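Local coordinates for oxalate-binding protein (Thermotoga maritima, PDB 1O4T) that binds oxalate and a manganese ion in a double-stranded beta-helix (cupin) fold, forms a homodimer and is probably an oxalate decarboxylase, at residues 63-66 with 67-70. Numbering follows the deposited sequence.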
ATOM      1  N   LYS A  63     -11.835  -2.991   5.230  1.00 30.91           N
ATOM      2  CA  LYS A  63     -12.200  -4.320   5.659  1.00 32.27           C
ATOM      3  C   LYS A  63     -13.613  -4.592   5.189  1.00 32.63           C
ATOM      4  O   LYS A  63     -14.547  -3.867   5.559  1.00 32.73           O
ATOM      5  CB  LYS A  63     -12.160  -4.386   7.164  1.00 32.85           C
ATOM      6  CG  LYS A  63     -12.441  -5.769   7.729  1.00 36.93           C
ATOM      7  CD  LYS A  63     -12.100  -5.804   9.225  1.00 41.92           C
ATOM      8  CE  LYS A  63     -13.317  -5.727  10.070  1.00 44.90           C
ATOM      9  NZ  LYS A  63     -12.949  -5.772  11.558  1.00 49.09           N
ATOM     10  N   LEU A  64     -13.755  -5.620   4.353  1.00 32.12           N
ATOM     11  CA  LEU A  64     -15.043  -6.115   3.854  1.00 31.86           C
ATOM     12  C   LEU A  64     -15.387  -7.459   4.523  1.00 31.82           C
ATOM     13  O   LEU A  64     -14.776  -8.501   4.220  1.00 30.70           O
ATOM     14  CB  LEU A  64     -14.990  -6.306   2.336  1.00 31.75           C
ATOM     15  CG  LEU A  64     -15.382  -5.073   1.520  1.00 32.09           C
ATOM     16  CD1 LEU A  64     -14.542  -3.821   1.899  1.00 32.46           C
ATOM     17  CD2 LEU A  64     -15.302  -5.362   0.007  1.00 31.14           C
ATOM     18  N   PRO A  65     -16.358  -7.452   5.418  1.00 31.35           N
ATOM     19  CA  PRO A  65     -16.863  -8.694   5.974  1.00 32.20           C
ATOM     20  C   PRO A  65     -17.389  -9.631   4.881  1.00 32.40           C
ATOM     21  O   PRO A  65     -17.715  -9.172   3.787  1.00 32.28           O
ATOM     22  CB  PRO A  65     -18.020  -8.241   6.867  1.00 32.20           C
ATOM     23  CG  PRO A  65     -17.750  -6.810   7.140  1.00 32.87           C
ATOM     24  CD  PRO A  65     -17.053  -6.281   5.967  1.00 32.02           C
ATOM     25  N   PRO A  66     -17.457 -10.922   5.164  1.00 32.87           N
ATOM     26  CA  PRO A  66     -18.039 -11.870   4.241  1.00 33.67           C
ATOM     27  C   PRO A  66     -19.398 -11.421   3.744  1.00 34.37           C
ATOM     28  O   PRO A  66     -20.267 -11.083   4.551  1.00 35.26           O
ATOM     29  CB  PRO A  66     -18.144 -13.140   5.089  1.00 33.58           C
ATOM     30  CG  PRO A  66     -16.986 -13.010   6.012  1.00 34.12           C
ATOM     31  CD  PRO A  66     -16.920 -11.586   6.363  1.00 33.36           C
ATOM     32  N   GLY A  67     -19.555 -11.380   2.425  1.00 34.68           N
ATOM     33  CA  GLY A  67     -20.823 -10.982   1.800  1.00 35.28           C
ATOM     34  C   GLY A  67     -20.907  -9.513   1.377  1.00 34.87           C
ATOM     35  O   GLY A  67     -21.855  -9.127   0.682  1.00 35.24           O
ATOM     36  N   SER A  68     -19.951  -8.694   1.812  1.00 33.37           N
ATOM     37  CA  SER A  68     -20.056  -7.267   1.595  1.00 33.33           C
ATOM     38  C   SER A  68     -19.309  -6.852   0.322  1.00 33.21           C
ATOM     39  O   SER A  68     -18.488  -7.620  -0.217  1.00 32.43           O
ATOM     40  CB  SER A  68     -19.536  -6.496   2.815  1.00 33.00           C
ATOM     41  OG  SER A  68     -18.138  -6.672   2.946  1.00 33.92           O
ATOM     42  N   SER A  69     -19.588  -5.642  -0.142  1.00 33.23           N
ATOM     43  CA  SER A  69     -18.945  -5.106  -1.340  1.00 34.07           C
ATOM     44  C   SER A  69     -18.852  -3.604  -1.274  1.00 33.95           C
ATOM     45  O   SER A  69     -19.623  -2.956  -0.559  1.00 34.53           O
ATOM     46  CB  SER A  69     -19.710  -5.497  -2.599  1.00 34.47           C
ATOM     47  OG  SER A  69     -20.952  -4.798  -2.755  1.00 35.31           O
ATOM     48  N   VAL A  70     -17.879  -3.047  -1.994  1.00 34.03           N
ATOM     49  CA  VAL A  70     -17.912  -1.632  -2.375  1.00 33.14           C
ATOM     50  C   VAL A  70     -18.542  -1.599  -3.758  1.00 33.61           C
ATOM     51  O   VAL A  70     -18.116  -2.319  -4.646  1.00 33.67           O
ATOM     52  CB  VAL A  70     -16.528  -1.023  -2.461  1.00 33.37           C
ATOM     53  CG1 VAL A  70     -16.615   0.414  -2.887  1.00 33.00           C
ATOM     54  CG2 VAL A  70     -15.802  -1.160  -1.136  1.00 32.45           C
TER
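Pro65 and Ser68 close a type II beta turn, a local contact within one continuous piece of chain that carries the cupin beta-barrel from strand 56-64 of one sheet to strand 69-74 of the other. The turn is shut by the backbone bond from Ser68 N to Pro65 O, 3.0 Å long. Its sequence suits it: Pro66, whose ring restrains phi to the negative range this position needs, fills the second position, and Gly67 takes the third with phi at 96°, where a beta-carbon would run into the carbonyl oxygen of Pro66.

Ser68 strengthens the closure with its side chain. A chi1 of 68° sets the hydroxyl between the backbone N and the carbonyl carbon and turns it back toward Pro65, the first residue of the turn. There Ser68 OG donates to Pro65 O at 2.7 Å. This bond lies in the carbonyl plane, on a lone pair, whereas the amide of the same serine approaches tilted 30° from that plane; one oxygen is thus gripped by two donors from a single residue. Outside the turn, the backbone of Asn118 hydrogen-bonds to Gly67 and Ser68.

Carbon from the end of the incoming strand and the first turn residue also packs against the hydroxyl: Pro65 CD and Leu64 CB each lie 3.2 Å from Ser68 OG. Leu64, buried against Val41 and Phe126, suits the seam between the sheets because its branched end reaches the outgoing strand, with CD2 against Ser69 CA. Val70 continues that apolar layer close to the manganese ligand His73 and the bound oxalate, and it meets the leucine methyl to methyl, Leu64 CD1 lying 4.2 Å from Val70 CG2.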